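Local atomic coordinates of salicylaldehyde dehydrogenase NahF (Pseudomonas putida, PDB entry 4JZ6), a protein that probably catalyses the NAD+-dependent oxidation of salicylaldehyde to salicylate, a step in the bacterial breakdown of naphthalene. Residues Pro273-Asp278 and Ser426-Arg431; Asn283-Ala288 and Asp315-Arg320; Val309-Ala314 and Arg406-Ala411; Glu412-Ala417 and Gly440-Tyr445. One frame throughout, in Å; residues are numbered along the deposited sequence.

Contacts 1 and 3 pair parallel strands of one sheet: contact 1 joins strands 273-276 and 425-429 in the buried core, while contact 3 joins the ends of strands 306-310 and 401-407 where they turn into helices. Contacts 2 and 4 belong to the helices packed against that sheet, contact 2 on the side of F429 and contact 4 on the side of I275 and V428. Contacts 2 and 3 share helix 311-327, and contacts 3 and 4 share helix 410-418. Chemistry follows place: backbone bonds and apolar packing in contact 1, packing edged by a sulfate in contact 2, charges and capping in the partly exposed contact 3, and small apolar groups with one tyrosine bond in contact 4.

Contact 1: Pro273-Asp278 and Ser426-Arg431; sequences PLIVLD and SGVFGR. With SO4 (sulfate ion), chain E.
I275 faces V428 across the strands and is gripped by the residues on either side of it: its N donates to G427 O at 2.6 Å, and its O accepts from F429 N nearly along the C=O axis. Bonds from G427 N to P273 O and from L277 N to F429 O extend the ladder, and the two strands run within 10° of parallel. They sit inside the seven-stranded sheet of an aldehyde dehydrogenase α/β domain, strand 306-310 flanking 273-276 and strand 447-450 flanking 425-429. I275 and V428 lie side by side on one face, CD1 of I275 at 4.1 Å from CG2 of V428, beneath V439 of helix 433-442. On the other face L274 CD1 meets the F429 ring at its edge, 4.0 Å from CE2, and also rests 3.7 Å from G427 CA; a β-carbon on G427 would collide with that methyl. The F429 ring continues outward onto A284, A285 and A288 of helix 282-294. Beyond the strand, L277 leans back over F429 O, its CG anti to the carbonyl carbon (chi1 -53°). CB and CG both pass 3.6 Å from F429 O, which its own N already binds, and CD1 ends 4.2 Å from V428 CG1, with G430 CA close by. Farther out, R431 presents its guanidinium edge to a sulfate, NH2 bonding O2 at 2.8 Å and NH1 bonding O3.

Contact 2: Asn283-Ala288 and Asp315-Arg320; sequences NAAVKA and DEFVAR. With SO4 (sulfate ion), chain E.
V286 and F317 form the tight part of this contact, where segments 283-288 and 315-320 of two helices cross at -48°, axes 9.9 Å apart. The two side chains run antiparallel alongside one another, each reaching past the other, and CG2 of V286 comes to 3.7 Å from F317 CE1. With CG anti to its backbone N (chi1 170°), F317 swings its ring toward the other helix, and CE1 also meets A285 CB at 4.0 Å. The same V286 methyl touches R320 CB at 3.8 Å. No hydrogen bond links the two segments directly. On the solvent side a sulfate, probably picked up from the crystallisation medium, spans them instead: O4 accepts from N283 N at 3.2 Å and, in the guanidinium plane, from R320 NH1 at 3.2 Å, while NH2 reaches O1 only weakly. An alanine in place of R320 would leave CB to pack on V286, but the sulfate is likely to lose its link to helix 311-327. I282 N and R431 also bind the anion. It sits at the N-terminus of helix 282-294, the helix of the β-α-β crossover from strand 273-276 to parallel strand 306-310, with helix 311-327 packed next to it on the same sheet face.

Contact 3: Val309-Ala314 and Arg406-Ala411; sequences VDEKIA and RCKGEA. With SO4 (sulfate ion), chain F.
Backbone bonds from C407 N to V309 O (2.9 Å) and from E311 N to C407 O (2.8 Å) join the ends of parallel strands 306-310 and 401-407, the second bond coming from the residue just past the strand. The capping interactions centre on D310, the N-cap of helix 311-327. CG anti to the backbone N (chi1 -160°) carries its carboxylate across to G409, whose N bonds OD2 at 2.9 Å on the syn side. Its OD1 takes the capping bond from K312 N on the anti side and the K312 NZ salt bridge on the syn side, the two donors arriving from opposite faces of the carboxylate plane. The remaining charged pair is looser: E311 OE2 and R406 NH2 form a weak salt bridge at 3.5 Å; the two chains meet nearly perpendicular, the carboxylate turned 46° from the guanidinium plane. R406 is tied more firmly to D384 and D315 through NH1. Nonpolar contact comes from A314, whose CB lies 3.3 Å above one face of that guanidinium. At the start of helix 410-418, A411 N binds O4 of a second sulfate, and E410 N makes a weak bond to its O3. Both oxygens of D310 are thus engaged, which fixes the carboxylate's rotation and probably favours its ionised form.

Contact 4: Glu412-Ala417 and Gly440-Tyr445; sequences EAIRIA and GMSIEY
I414 and I443 bring the backbones closest, CA to CA 6.1 Å, where the middle of helix 410-418 faces the point at which the chain leaves helix 433-442 and enters an inverse γ-turn centred on E444. Nonpolar groups of modest size fill the interface. I414 turns two branches to one atom, CD1 lying 3.9 Å and CG2 4.0 Å from S442 CB, while S442 OG bonds back to R438 O within its own helix. With chi1 at 60° placing CG1 between the backbone N and the carbonyl carbon, CG2 of I443 lies anti to the carbonyl carbon and meets A417 CB at 3.8 Å. These two helices belong to the α/β architecture of the domain, both packing on the sheet face that carries I275 and V428: A413 and A417 touch I275 from helix 410-418, V439 of helix 433-442 touches I275 and V428, and I443 just after that helix also reaches V428. N418, next along the chain, adds polar links, receiving a bond from E444 N and giving one to S442 O. Y445 comes in last. Its hydroxyl donates to A417 O at 2.6 Å, with that oxygen lying in the ring plane at its edge; the approach is bent, 130° at the oxygen and 31° off the carbonyl plane. The ring's CE2 also skirts A417 CB at 4.2 Å. A phenylalanine at Y445 would keep the ring but probably leave A417 O, near the end of helix 410-418, without this donor. K487 of the second subunit bonds to I443 O and G440 O.

Contact 1: Pro273-Asp278 and Ser426-Arg431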
# COMPACT_ATOMS: atom_id res chain seq x y z
N PRO A 273 -7.50 6.81 -22.14
CA PRO A 273 -8.43 7.33 -23.13
C PRO A 273 -8.36 8.85 -23.29
O PRO A 273 -8.06 9.57 -22.33
CB PRO A 273 -9.79 6.97 -22.54
CG PRO A 273 -9.57 7.09 -21.05
CD PRO A 273 -8.11 6.77 -20.79
N LEU A 274 -8.62 9.33 -24.50
CA LEU A 274 -8.89 10.74 -24.70
C LEU A 274 -10.38 10.90 -24.97
O LEU A 274 -10.90 10.41 -25.97
CB LEU A 274 -8.07 11.30 -25.87
CG LEU A 274 -7.95 12.82 -25.95
CD1 LEU A 274 -7.09 13.33 -24.80
CD2 LEU A 274 -7.38 13.28 -27.28
N ILE A 275 -11.07 11.56 -24.04
CA ILE A 275 -12.50 11.80 -24.20
C ILE A 275 -12.76 13.09 -24.98
O ILE A 275 -12.43 14.19 -24.52
CB ILE A 275 -13.23 11.87 -22.85
CG1 ILE A 275 -12.97 10.60 -22.04
CG2 ILE A 275 -14.71 12.10 -23.07
CD1 ILE A 275 -13.58 10.61 -20.66
N VAL A 276 -13.35 12.94 -26.16
CA VAL A 276 -13.67 14.08 -27.02
C VAL A 276 -15.18 14.28 -27.03
O VAL A 276 -15.89 13.57 -27.74
CB VAL A 276 -13.16 13.84 -28.45
CG1 VAL A 276 -13.32 15.08 -29.29
CG2 VAL A 276 -11.71 13.41 -28.42
N LEU A 277 -15.66 15.24 -26.24
CA LEU A 277 -17.10 15.49 -26.12
C LEU A 277 -17.61 16.20 -27.36
O LEU A 277 -16.81 16.59 -28.21
CB LEU A 277 -17.41 16.31 -24.86
CG LEU A 277 -16.84 15.77 -23.54
CD1 LEU A 277 -16.92 16.80 -22.45
CD2 LEU A 277 -17.55 14.50 -23.11
N ASP A 278 -18.92 16.37 -27.47
CA ASP A 278 -19.49 17.00 -28.67
C ASP A 278 -19.12 18.48 -28.73
O ASP A 278 -19.32 19.16 -29.73
CB ASP A 278 -21.02 16.77 -28.76
CG ASP A 278 -21.81 17.47 -27.66
OD1 ASP A 278 -21.69 18.70 -27.49
OD2 ASP A 278 -22.58 16.77 -26.96
N SER A 426 -5.67 9.99 -18.48
CA SER A 426 -6.82 10.29 -19.33
C SER A 426 -6.86 11.77 -19.67
O SER A 426 -6.29 12.61 -18.96
CB SER A 426 -8.11 9.88 -18.63
OG SER A 426 -8.33 10.68 -17.48
N GLY A 427 -7.55 12.09 -20.76
CA GLY A 427 -7.75 13.47 -21.16
C GLY A 427 -9.20 13.70 -21.52
O GLY A 427 -9.85 12.81 -22.07
N VAL A 428 -9.72 14.89 -21.21
CA VAL A 428 -11.11 15.21 -21.52
C VAL A 428 -11.21 16.53 -22.26
O VAL A 428 -10.96 17.59 -21.69
CB VAL A 428 -11.96 15.32 -20.24
CG1 VAL A 428 -13.40 15.59 -20.60
CG2 VAL A 428 -11.84 14.05 -19.40
N PHE A 429 -11.59 16.48 -23.54
CA PHE A 429 -11.72 17.69 -24.34
C PHE A 429 -13.16 18.19 -24.49
O PHE A 429 -14.02 17.48 -25.01
CB PHE A 429 -11.08 17.52 -25.71
CG PHE A 429 -9.62 17.86 -25.74
CD1 PHE A 429 -9.19 19.08 -26.24
CD2 PHE A 429 -8.67 16.96 -25.27
CE1 PHE A 429 -7.85 19.40 -26.28
CE2 PHE A 429 -7.33 17.28 -25.30
CZ PHE A 429 -6.92 18.50 -25.80
N GLY A 430 -13.39 19.41 -24.05
CA GLY A 430 -14.69 20.04 -24.19
C GLY A 430 -14.57 21.54 -23.98
O GLY A 430 -13.85 21.98 -23.08
N ARG A 431 -15.26 22.32 -24.80
CA ARG A 431 -15.23 23.77 -24.64
C ARG A 431 -15.92 24.26 -23.36
O ARG A 431 -15.51 25.26 -22.79
CB ARG A 431 -15.81 24.46 -25.88
CG ARG A 431 -14.84 24.49 -27.05
CD ARG A 431 -15.38 25.32 -28.21
NE ARG A 431 -14.30 25.72 -29.10
CZ ARG A 431 -14.02 25.13 -30.26
NH1 ARG A 431 -14.75 24.10 -30.68
NH2 ARG A 431 -13.00 25.57 -30.99
S SO4 E . -12.96 23.33 -34.06
O1 SO4 E . -13.93 23.02 -35.11
O2 SO4 E . -13.15 24.71 -33.63
O3 SO4 E . -13.20 22.43 -32.93
O4 SO4 E . -11.59 23.15 -34.55

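Contact 2: Asn283-Ala288 and Asp315-Arg320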
# COMPACT_ATOMS: atom_id res chain seq x y z
N ASN A 283 -9.60 20.93 -33.31
CA ASN A 283 -8.20 21.21 -33.59
C ASN A 283 -7.31 20.80 -32.42
O ASN A 283 -6.39 20.01 -32.57
CB ASN A 283 -8.01 22.70 -33.90
CG ASN A 283 -6.55 23.07 -34.09
OD1 ASN A 283 -5.92 23.65 -33.20
ND2 ASN A 283 -6.00 22.73 -35.25
N ALA A 284 -7.63 21.34 -31.24
CA ALA A 284 -6.85 21.08 -30.04
C ALA A 284 -6.85 19.60 -29.65
O ALA A 284 -5.84 19.08 -29.17
CB ALA A 284 -7.37 21.93 -28.89
N ALA A 285 -7.99 18.94 -29.84
CA ALA A 285 -8.11 17.54 -29.45
C ALA A 285 -7.31 16.64 -30.38
O ALA A 285 -6.66 15.69 -29.93
CB ALA A 285 -9.56 17.11 -29.41
N VAL A 286 -7.36 16.93 -31.67
CA VAL A 286 -6.57 16.18 -32.65
C VAL A 286 -5.08 16.26 -32.31
O VAL A 286 -4.39 15.24 -32.30
CB VAL A 286 -6.83 16.65 -34.10
CG1 VAL A 286 -5.79 16.06 -35.04
CG2 VAL A 286 -8.23 16.24 -34.54
N LYS A 287 -4.61 17.46 -31.99
CA LYS A 287 -3.21 17.65 -31.61
C LYS A 287 -2.83 16.82 -30.39
O LYS A 287 -1.79 16.17 -30.36
CB LYS A 287 -2.90 19.13 -31.37
CG LYS A 287 -3.06 19.99 -32.62
CD LYS A 287 -2.29 21.30 -32.52
CE LYS A 287 -2.99 22.32 -31.64
NZ LYS A 287 -2.22 23.60 -31.58
N ALA A 288 -3.69 16.83 -29.37
CA ALA A 288 -3.42 16.03 -28.18
C ALA A 288 -3.47 14.55 -28.53
O ALA A 288 -2.68 13.76 -28.03
CB ALA A 288 -4.43 16.35 -27.10
N ASP A 315 -17.03 11.57 -37.00
CA ASP A 315 -16.61 11.54 -38.40
C ASP A 315 -15.63 12.65 -38.74
O ASP A 315 -14.64 12.42 -39.44
CB ASP A 315 -17.83 11.61 -39.33
CG ASP A 315 -18.55 10.28 -39.45
OD1 ASP A 315 -17.91 9.23 -39.27
OD2 ASP A 315 -19.77 10.30 -39.74
N GLU A 316 -15.91 13.86 -38.26
CA GLU A 316 -15.06 15.00 -38.54
C GLU A 316 -13.73 14.84 -37.82
O GLU A 316 -12.66 15.04 -38.41
CB GLU A 316 -15.73 16.30 -38.11
CG GLU A 316 -14.90 17.54 -38.34
CD GLU A 316 -15.54 18.78 -37.74
OE1 GLU A 316 -16.72 18.70 -37.30
OE2 GLU A 316 -14.88 19.84 -37.70
N PHE A 317 -13.79 14.49 -36.54
CA PHE A 317 -12.59 14.30 -35.73
C PHE A 317 -11.69 13.20 -36.28
O PHE A 317 -10.47 13.37 -36.36
CB PHE A 317 -12.96 13.97 -34.28
CG PHE A 317 -11.79 13.54 -33.45
CD1 PHE A 317 -10.97 14.47 -32.83
CD2 PHE A 317 -11.50 12.19 -33.28
CE1 PHE A 317 -9.89 14.08 -32.07
CE2 PHE A 317 -10.42 11.78 -32.52
CZ PHE A 317 -9.62 12.73 -31.91
N VAL A 318 -12.29 12.08 -36.64
CA VAL A 318 -11.54 10.95 -37.18
C VAL A 318 -10.84 11.33 -38.48
O VAL A 318 -9.69 10.96 -38.71
CB VAL A 318 -12.44 9.70 -37.39
CG1 VAL A 318 -11.71 8.62 -38.17
CG2 VAL A 318 -12.91 9.15 -36.05
N ALA A 319 -11.52 12.11 -39.31
CA ALA A 319 -10.94 12.55 -40.57
C ALA A 319 -9.67 13.38 -40.36
O ALA A 319 -8.65 13.14 -41.01
CB ALA A 319 -11.96 13.33 -41.39
N ARG A 320 -9.73 14.35 -39.45
CA ARG A 320 -8.57 15.19 -39.17
C ARG A 320 -7.44 14.37 -38.55
O ARG A 320 -6.28 14.50 -38.95
CB ARG A 320 -8.95 16.35 -38.24
CG ARG A 320 -10.05 17.25 -38.78
CD ARG A 320 -10.01 18.61 -38.11
NE ARG A 320 -11.28 19.32 -38.22
CZ ARG A 320 -11.58 20.41 -37.52
NH1 ARG A 320 -10.70 20.92 -36.66
NH2 ARG A 320 -12.76 21.00 -37.67
S SO4 E . -12.96 23.33 -34.06
O1 SO4 E . -13.93 23.02 -35.11
O2 SO4 E . -13.15 24.71 -33.63
O3 SO4 E . -13.20 22.43 -32.93
O4 SO4 E . -11.59 23.15 -34.55

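Contact 3: Val309-Ala314 and Arg406-Ala411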
# COMPACT_ATOMS: atom_id res chain seq x y z
N VAL A 309 -15.11 9.30 -28.59
CA VAL A 309 -15.60 10.52 -29.23
C VAL A 309 -17.12 10.50 -29.39
O VAL A 309 -17.72 9.46 -29.65
CB VAL A 309 -14.93 10.73 -30.60
CG1 VAL A 309 -13.43 10.87 -30.45
CG2 VAL A 309 -15.23 9.57 -31.51
N ASP A 310 -17.73 11.66 -29.23
CA ASP A 310 -19.17 11.76 -29.40
C ASP A 310 -19.52 11.59 -30.87
O ASP A 310 -18.85 12.14 -31.75
CB ASP A 310 -19.69 13.10 -28.88
CG ASP A 310 -21.17 13.07 -28.59
OD1 ASP A 310 -21.97 13.35 -29.51
OD2 ASP A 310 -21.55 12.76 -27.44
N GLU A 311 -20.56 10.81 -31.15
CA GLU A 311 -20.97 10.52 -32.51
C GLU A 311 -21.20 11.77 -33.34
O GLU A 311 -20.89 11.78 -34.53
CB GLU A 311 -22.24 9.66 -32.52
CG GLU A 311 -22.00 8.16 -32.62
CD GLU A 311 -21.52 7.72 -33.99
OE1 GLU A 311 -21.06 6.56 -34.10
OE2 GLU A 311 -21.61 8.51 -34.95
N LYS A 312 -21.73 12.82 -32.72
CA LYS A 312 -22.04 14.06 -33.43
C LYS A 312 -20.79 14.66 -34.07
O LYS A 312 -20.88 15.47 -35.00
CB LYS A 312 -22.65 15.10 -32.48
CG LYS A 312 -23.94 14.68 -31.80
CD LYS A 312 -24.57 15.86 -31.07
CE LYS A 312 -25.45 15.40 -29.91
NZ LYS A 312 -24.67 14.66 -28.87
N ILE A 313 -19.64 14.26 -33.58
CA ILE A 313 -18.40 14.93 -33.90
C ILE A 313 -17.38 13.93 -34.48
O ILE A 313 -16.43 14.33 -35.17
CB ILE A 313 -17.87 15.67 -32.63
CG1 ILE A 313 -17.45 17.09 -32.98
CG2 ILE A 313 -16.80 14.87 -31.88
CD1 ILE A 313 -18.50 17.82 -33.78
N ALA A 314 -17.62 12.65 -34.25
CA ALA A 314 -16.70 11.56 -34.58
C ALA A 314 -16.14 11.57 -36.01
O ALA A 314 -14.92 11.56 -36.20
CB ALA A 314 -17.36 10.22 -34.31
N ARG A 406 -16.86 5.25 -30.46
CA ARG A 406 -17.85 6.31 -30.58
C ARG A 406 -18.91 6.15 -29.49
O ARG A 406 -19.21 5.04 -29.06
CB ARG A 406 -18.50 6.27 -31.96
CG ARG A 406 -17.55 6.66 -33.08
CD ARG A 406 -18.00 6.11 -34.42
NE ARG A 406 -17.09 6.50 -35.49
CZ ARG A 406 -17.37 7.38 -36.44
NH1 ARG A 406 -16.47 7.66 -37.37
NH2 ARG A 406 -18.57 7.96 -36.49
N CYS A 407 -19.45 7.27 -29.04
CA CYS A 407 -20.45 7.26 -27.98
C CYS A 407 -21.46 8.37 -28.16
O CYS A 407 -21.23 9.31 -28.92
CB CYS A 407 -19.79 7.39 -26.61
SG CYS A 407 -19.06 9.02 -26.27
N LYS A 408 -22.57 8.26 -27.45
CA LYS A 408 -23.60 9.29 -27.47
C LYS A 408 -23.82 9.85 -26.07
O LYS A 408 -24.43 9.21 -25.22
CB LYS A 408 -24.92 8.73 -28.03
CG LYS A 408 -24.94 8.63 -29.54
CD LYS A 408 -25.67 7.38 -30.02
CE LYS A 408 -25.60 7.25 -31.54
NZ LYS A 408 -26.29 6.02 -32.04
N GLY A 409 -23.32 11.05 -25.84
CA GLY A 409 -23.63 11.76 -24.62
C GLY A 409 -22.58 11.67 -23.53
O GLY A 409 -21.72 10.79 -23.53
N GLU A 410 -22.69 12.60 -22.59
CA GLU A 410 -21.74 12.72 -21.49
C GLU A 410 -21.74 11.49 -20.59
O GLU A 410 -20.69 11.02 -20.16
CB GLU A 410 -22.10 13.97 -20.69
CG GLU A 410 -21.48 14.04 -19.32
CD GLU A 410 -21.96 15.27 -18.57
OE1 GLU A 410 -21.61 15.42 -17.38
OE2 GLU A 410 -22.68 16.08 -19.19
N ALA A 411 -22.94 10.97 -20.32
CA ALA A 411 -23.07 9.81 -19.44
C ALA A 411 -22.38 8.58 -20.03
O ALA A 411 -21.62 7.90 -19.34
CB ALA A 411 -24.53 9.53 -19.15
S SO4 F . -26.16 13.26 -22.03
O1 SO4 F . -25.89 14.06 -20.83
O2 SO4 F . -27.61 13.20 -22.23
O3 SO4 F . -25.55 13.90 -23.19
O4 SO4 F . -25.64 11.91 -21.83

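Contact 4: Glu412-Ala417 and Gly440-Tyr445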
# COMPACT_ATOMS: atom_id res chain seq x y z
N GLU A 412 -22.65 8.30 -21.31
CA GLU A 412 -22.08 7.13 -21.97
C GLU A 412 -20.56 7.24 -22.06
O GLU A 412 -19.85 6.24 -21.98
CB GLU A 412 -22.70 6.89 -23.35
CG GLU A 412 -22.22 5.61 -24.02
CD GLU A 412 -22.72 5.44 -25.45
OE1 GLU A 412 -23.27 6.40 -26.02
OE2 GLU A 412 -22.55 4.33 -26.00
N ALA A 413 -20.06 8.46 -22.22
CA ALA A 413 -18.62 8.71 -22.24
C ALA A 413 -17.99 8.27 -20.92
O ALA A 413 -16.99 7.55 -20.91
CB ALA A 413 -18.33 10.17 -22.51
N ILE A 414 -18.58 8.70 -19.82
CA ILE A 414 -18.07 8.34 -18.50
C ILE A 414 -18.10 6.82 -18.32
O ILE A 414 -17.15 6.23 -17.81
CB ILE A 414 -18.88 9.02 -17.38
CG1 ILE A 414 -18.71 10.54 -17.47
CG2 ILE A 414 -18.46 8.52 -16.01
CD1 ILE A 414 -19.51 11.33 -16.47
N ARG A 415 -19.20 6.21 -18.77
CA ARG A 415 -19.37 4.76 -18.69
C ARG A 415 -18.23 4.03 -19.40
O ARG A 415 -17.57 3.17 -18.81
CB ARG A 415 -20.71 4.36 -19.30
CG ARG A 415 -21.21 2.98 -18.91
CD ARG A 415 -22.70 2.83 -19.17
NE ARG A 415 -23.05 2.89 -20.59
CZ ARG A 415 -23.89 3.78 -21.13
NH1 ARG A 415 -24.49 4.69 -20.37
NH2 ARG A 415 -24.15 3.75 -22.44
N ILE A 416 -18.00 4.39 -20.66
CA ILE A 416 -16.96 3.77 -21.47
C ILE A 416 -15.57 3.98 -20.89
O ILE A 416 -14.75 3.06 -20.87
CB ILE A 416 -17.01 4.29 -22.92
CG1 ILE A 416 -18.35 3.92 -23.56
CG2 ILE A 416 -15.85 3.74 -23.74
CD1 ILE A 416 -18.56 4.53 -24.91
N ALA A 417 -15.30 5.18 -20.38
CA ALA A 417 -14.02 5.42 -19.75
C ALA A 417 -13.89 4.56 -18.50
O ALA A 417 -12.86 3.93 -18.27
CB ALA A 417 -13.86 6.89 -19.41
N GLY A 440 -14.48 14.55 -15.94
CA GLY A 440 -13.13 14.45 -15.43
C GLY A 440 -13.11 13.94 -14.00
O GLY A 440 -12.28 13.11 -13.63
N MET A 441 -14.04 14.43 -13.20
CA MET A 441 -14.07 14.08 -11.80
C MET A 441 -14.71 12.71 -11.54
O MET A 441 -14.43 12.06 -10.54
CB MET A 441 -14.75 15.18 -11.00
CG MET A 441 -13.80 16.32 -10.69
SD MET A 441 -14.59 17.63 -9.75
CE MET A 441 -15.34 18.59 -11.05
N SER A 442 -15.55 12.28 -12.48
CA SER A 442 -16.28 11.02 -12.33
C SER A 442 -15.51 9.80 -12.82
O SER A 442 -15.80 8.68 -12.40
CB SER A 442 -17.64 11.11 -13.04
OG SER A 442 -18.46 12.09 -12.43
N ILE A 443 -14.54 10.00 -13.70
CA ILE A 443 -13.76 8.89 -14.26
C ILE A 443 -12.68 8.37 -13.30
O ILE A 443 -12.11 9.14 -12.52
CB ILE A 443 -13.14 9.22 -15.64
CG1 ILE A 443 -12.20 10.42 -15.54
CG2 ILE A 443 -14.23 9.48 -16.67
CD1 ILE A 443 -11.66 10.87 -16.88
N GLU A 444 -12.42 7.07 -13.38
CA GLU A 444 -11.56 6.38 -12.42
C GLU A 444 -10.10 6.31 -12.87
O GLU A 444 -9.59 5.24 -13.25
CB GLU A 444 -12.13 4.98 -12.14
CG GLU A 444 -13.47 5.00 -11.41
CD GLU A 444 -14.33 3.78 -11.69
OE1 GLU A 444 -14.09 3.08 -12.69
OE2 GLU A 444 -15.26 3.52 -10.90
N TYR A 445 -9.42 7.45 -12.83
CA TYR A 445 -8.07 7.56 -13.37
C TYR A 445 -7.13 8.30 -12.43
O TYR A 445 -7.52 9.26 -11.76
CB TYR A 445 -8.11 8.21 -14.77
CG TYR A 445 -8.70 7.27 -15.80
CD1 TYR A 445 -7.89 6.52 -16.63
CD2 TYR A 445 -10.08 7.11 -15.90
CE1 TYR A 445 -8.44 5.64 -17.55
CE2 TYR A 445 -10.64 6.24 -16.81
CZ TYR A 445 -9.81 5.51 -17.64
OH TYR A 445 -10.36 4.64 -18.55